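Local structure of minor fimbrium subunit Mfa5 (Porphyromonas gingivalis ATCC 33277, 6TO1) at residues T188-T191 / A192-C195; A379-E382 / N383-F386. The protein serves as an accessory subunit of the minor fimbriae, cell-surface pili that mediate biofilm formation and adhesion to host cells and other oral bacteria. All coordinates share one frame; numbering follows the deposited sequence.

Interaction 1 of 2, residues T188-T191 / A192-C195; sequences TKDT and AFLC
Asp190 carries its carboxylate to Phe193 through a first torsion of -173°, which sets CG opposite its own backbone N and beside the carbonyl carbon, close to the first-turn N-H groups of the helix. From there Asp190 OD1 accepts from Phe193 N at 3.1 Å. The bond is nearly straight at the hydrogen (167°), yet the N-H comes down on OD1 from well above the carboxylate plane, so the group presents a face to the helix end. The same oxygen takes a second bond from a water, 2.6 Å from Asp190 OD1, and that water accepts from Ala192 N at 3.0 Å; one carboxylate oxygen thereby serves two N-H groups of the first turn, one directly and one through solvent. The N-H groups gathered here are consistent with stabilising a negative charge on Asp190. Its carboxylate also packs across the root of the Phe193 side chain, with Asp190 CG 3.4 Å from Phe193 CB, and the Phe193 side chain touches Ser185 of strand 181-186.

Regular helix bonding starts at the same residue: Leu194 N donates to Asp190 O at 3.0 Å, and Cys195 N follows to Thr191 O. Ahead of the cap, Thr188 OG1 accepts from Asp190 N at 3.0 Å, closing an ST turn. The methyl of Thr188 meets the branched end of Leu194 tip to tip, Thr188 CG2 to Leu194 CG 3.7 Å, and Leu194 itself is buried against Val157 of helix 143-160 and Ile172 and Leu174 of strand 170-177. The whole is an aspartate N-cap preceded by an ST turn, starting helix 191-199 directly after the edge strand 181-186 of the von Willebrand factor type A domain.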
loop_
_atom_site.group_PDB
_atom_site.type_symbol
_atom_site.label_atom_id
_atom_site.label_comp_id
_atom_site.label_asym_id
_atom_site.label_seq_id
_atom_site.Cartn_x
_atom_site.Cartn_y
_atom_site.Cartn_z
ATOM N N THR A 188 11.363 13.667 18.893
ATOM C CA THR A 188 10.802 14.887 18.322
ATOM C C THR A 188 10.990 14.891 16.815
ATOM O O THR A 188 11.768 14.109 16.261
ATOM C CB THR A 188 11.430 16.136 18.969
ATOM O OG1 THR A 188 10.821 17.327 18.474
ATOM C CG2 THR A 188 12.909 16.245 18.677
ATOM N N LYS A 189 10.229 15.762 16.150
ATOM C CA LYS A 189 10.432 16.059 14.733
ATOM C C LYS A 189 10.982 17.474 14.528
ATOM O O LYS A 189 11.141 17.918 13.381
ATOM C CB LYS A 189 9.137 15.885 13.937
ATOM C CG LYS A 189 8.536 14.497 13.937
ATOM C CD LYS A 189 7.114 14.493 13.357
ATOM C CE LYS A 189 6.366 13.223 13.661
ATOM N NZ LYS A 189 6.783 12.066 12.817
ATOM N N ASP A 190 11.338 18.158 15.611
ATOM C CA ASP A 190 11.809 19.542 15.582
ATOM C C ASP A 190 13.288 19.592 15.211
ATOM O O ASP A 190 14.172 19.609 16.076
ATOM C CB ASP A 190 11.529 20.193 16.934
ATOM C CG ASP A 190 11.835 21.685 16.961
ATOM O OD1 ASP A 190 12.541 22.177 16.064
ATOM O OD2 ASP A 190 11.401 22.349 17.921
ATOM N N THR A 191 13.549 19.682 13.903
ATOM C CA THR A 191 14.917 19.642 13.396
ATOM C C THR A 191 15.746 20.808 13.916
ATOM O O THR A 191 16.929 20.641 14.219
ATOM C CB THR A 191 14.929 19.628 11.871
ATOM O OG1 THR A 191 14.295 20.817 11.369
ATOM C CG2 THR A 191 14.197 18.421 11.353
ATOM N N ALA A 192 15.150 21.997 14.063
ATOM C CA ALA A 192 15.942 23.132 14.537
ATOM C C ALA A 192 16.382 22.945 15.987
ATOM O O ALA A 192 17.495 23.324 16.362
ATOM C CB ALA A 192 15.142 24.431 14.406
ATOM N N PHE A 193 15.502 22.402 16.823
ATOM C CA PHE A 193 15.849 22.095 18.197
ATOM C C PHE A 193 16.967 21.055 18.249
ATOM O O PHE A 193 17.953 21.222 18.964
ATOM C CB PHE A 193 14.603 21.593 18.937
ATOM C CG PHE A 193 14.826 21.325 20.391
ATOM C CD1 PHE A 193 14.806 22.348 21.317
ATOM C CD2 PHE A 193 15.098 20.036 20.829
ATOM C CE1 PHE A 193 15.042 22.089 22.650
ATOM C CE2 PHE A 193 15.337 19.773 22.149
ATOM C CZ PHE A 193 15.297 20.792 23.074
ATOM N N LEU A 194 16.814 19.962 17.506
ATOM C CA LEU A 194 17.829 18.918 17.527
ATOM C C LEU A 194 19.177 19.453 17.061
ATOM O O LEU A 194 20.213 19.186 17.681
ATOM C CB LEU A 194 17.369 17.756 16.638
ATOM C CG LEU A 194 16.217 16.875 17.150
ATOM C CD1 LEU A 194 15.693 16.035 15.981
ATOM C CD2 LEU A 194 16.653 16.012 18.320
ATOM N N CYS A 195 19.184 20.248 15.988
ATOM C CA CYS A 195 20.455 20.706 15.445
ATOM C C CYS A 195 21.125 21.693 16.377
ATOM O O CYS A 195 22.355 21.724 16.465
ATOM C CB CYS A 195 20.253 21.309 14.057
ATOM S SG CYS A 195 19.896 20.057 12.781
HETATM O O HOH W 1 12.305 22.713 13.562
#

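Interaction 2 of 2, residues A379-E382 / N383-F386; sequences ATDE and NHFF
The imidazole of His384 has Thr380 over one face and the carboxylate of Asp381 at its edge. Thr380 CB stands 4.2 Å from the centroid of the His384 ring, over the face, a CH-pi contact, while the Thr380 hydroxyl bonds to Ile358 N in the neighbouring strand. At the edge, His384 ND1 donates to Asp381 OD1 at 2.7 Å; the oxygen lies close to the ring plane, but the carboxylate is turned 61° from that plane and receives the N-H from above its own. Contact over a face and a bond at the edge together restrict rotation of the ring, which also meets the ring of His359.

Asp381 reaches this edge because its CG sits between the backbone N and the carbonyl carbon (chi1 51°), folding the carboxylate back over the turn. There Asp381 OD1 gains a second, weak bond from His384 N at 3.0 Å, bent to 121° at the hydrogen. The stronger backbone partner of His384 N is Asp381 O, 2.9 Å away, and Phe385 N repeats the i to i+3 pattern with Glu382 O at 3.1 Å. Ala379 CB packs 3.9 Å from His384 CB. In the conformer described, Glu382 OE1 forms a salt bridge with Lys376 NZ, and the Phe385 side chain touches Asn372, Leu375 and Lys376 of helix 369-378. A short 3-10 turn, closed by backbone bonds and braced by a His-carboxylate hydrogen bond, thus joins helix 369-378 to the edge strand 385-387, completing the beta-alpha-beta crossover from strand 357-362 in the Rossmann-like sheet.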
loop_
_atom_site.group_PDB
_atom_site.type_symbol
_atom_site.label_atom_id
_atom_site.label_comp_id
_atom_site.label_asym_id
_atom_site.label_seq_id
_atom_site.Cartn_x
_atom_site.Cartn_y
_atom_site.Cartn_z
ATOM N N ALA A 379 27.656 -2.583 16.828
ATOM C CA ALA A 379 26.623 -2.474 15.813
ATOM C C ALA A 379 25.910 -3.810 15.611
ATOM O O ALA A 379 26.370 -4.868 16.049
ATOM C CB ALA A 379 27.224 -2.031 14.483
ATOM N N THR A 380 24.776 -3.746 14.912
ATOM C CA THR A 380 23.997 -4.949 14.638
ATOM C C THR A 380 24.831 -5.995 13.918
ATOM O O THR A 380 24.726 -7.193 14.208
ATOM C CB THR A 380 22.770 -4.585 13.810
ATOM O OG1 THR A 380 21.788 -3.988 14.665
ATOM C CG2 THR A 380 22.129 -5.818 13.159
ATOM N N ASP A 381 25.651 -5.559 12.974
ATOM C CA ASP A 381 26.640 -6.403 12.312
ATOM C C ASP A 381 27.714 -5.468 11.777
ATOM O O ASP A 381 27.596 -4.241 11.861
ATOM C CB ASP A 381 26.011 -7.257 11.204
ATOM C CG ASP A 381 25.189 -6.439 10.234
ATOM O OD1 ASP A 381 25.662 -5.371 9.801
ATOM O OD2 ASP A 381 24.079 -6.874 9.878
ATOM N N GLU A 382 28.763 -6.052 11.195
ATOM C CA GLU A 382 29.877 -5.234 10.736
ATOM C C GLU A 382 29.435 -4.246 9.665
ATOM O O GLU A 382 29.985 -3.140 9.572
ATOM C CB GLU A 382 31.017 -6.113 10.198
ATOM C CG GLU A 382 32.011 -5.337 9.358
ATOM C CD GLU A 382 33.379 -6.002 9.296
ATOM O OE1 GLU A 382 34.303 -5.400 8.710
ATOM O OE2 GLU A 382 33.526 -7.113 9.849
ATOM N N ASN A 383 28.441 -4.620 8.859
ATOM C CA ASN A 383 27.943 -3.736 7.816
ATOM C C ASN A 383 27.130 -2.566 8.360
ATOM O O ASN A 383 26.826 -1.648 7.598
ATOM C CB ASN A 383 27.101 -4.529 6.824
ATOM C CG ASN A 383 27.956 -5.378 5.891
ATOM O OD1 ASN A 383 29.175 -5.197 5.809
ATOM N ND2 ASN A 383 27.327 -6.314 5.194
ATOM N N HIS A 384 26.766 -2.573 9.647
ATOM C CA HIS A 384 26.151 -1.414 10.276
ATOM C C HIS A 384 27.168 -0.523 10.988
ATOM O O HIS A 384 26.775 0.389 11.729
ATOM C CB HIS A 384 25.071 -1.853 11.267
ATOM C CG HIS A 384 23.799 -2.290 10.619
ATOM N ND1 HIS A 384 23.701 -3.449 9.876
ATOM C CD2 HIS A 384 22.572 -1.727 10.601
ATOM C CE1 HIS A 384 22.464 -3.587 9.445
ATOM N NE2 HIS A 384 21.761 -2.550 9.863
ATOM N N PHE A 385 28.454 -0.771 10.784
ATOM C CA PHE A 385 29.524 0.126 11.179
ATOM C C PHE A 385 30.123 0.759 9.931
ATOM O O PHE A 385 30.280 0.088 8.901
ATOM C CB PHE A 385 30.633 -0.632 11.933
ATOM C CG PHE A 385 31.911 0.111 12.016
ATOM C CD1 PHE A 385 32.097 1.094 12.969
ATOM C CD2 PHE A 385 32.952 -0.157 11.131
ATOM C CE1 PHE A 385 33.286 1.783 13.057
ATOM C CE2 PHE A 385 34.141 0.552 11.207
ATOM C CZ PHE A 385 34.309 1.508 12.183
ATOM N N PHE A 386 30.483 2.033 10.018
ATOM C CA PHE A 386 31.353 2.621 9.009
ATOM C C PHE A 386 32.204 3.724 9.619
ATOM O O PHE A 386 31.858 4.305 10.648
ATOM C CB PHE A 386 30.549 3.117 7.785
ATOM C CG PHE A 386 29.519 4.183 8.074
ATOM C CD1 PHE A 386 29.886 5.518 8.103
ATOM C CD2 PHE A 386 28.183 3.855 8.256
ATOM C CE1 PHE A 386 28.948 6.508 8.339
ATOM C CE2 PHE A 386 27.235 4.847 8.504
ATOM C CZ PHE A 386 27.626 6.167 8.521
#

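In the fold
Both contacts are local turns in one alpha/beta domain, following one another along the chain without nesting or crossing. Interaction 1 comes first, where the chain leaves strand 181-186 and enters helix 191-199, which packs on helix 143-160. The chain then runs through the inner strands 227-234 and 357-362 before interaction 2 turns it from helix 369-378 into strand 385-387. Strands 181-186 and 385-387 are the two outermost strands of the six-stranded mixed sheet, so the turns belong to its opposite edges: one exits a strand into a helix, the other the reverse. The centres of interactions 1 and 2 lie about 26 Å apart, and the nearest atoms of interactions 1 and 2 about 16 Å apart, without touching.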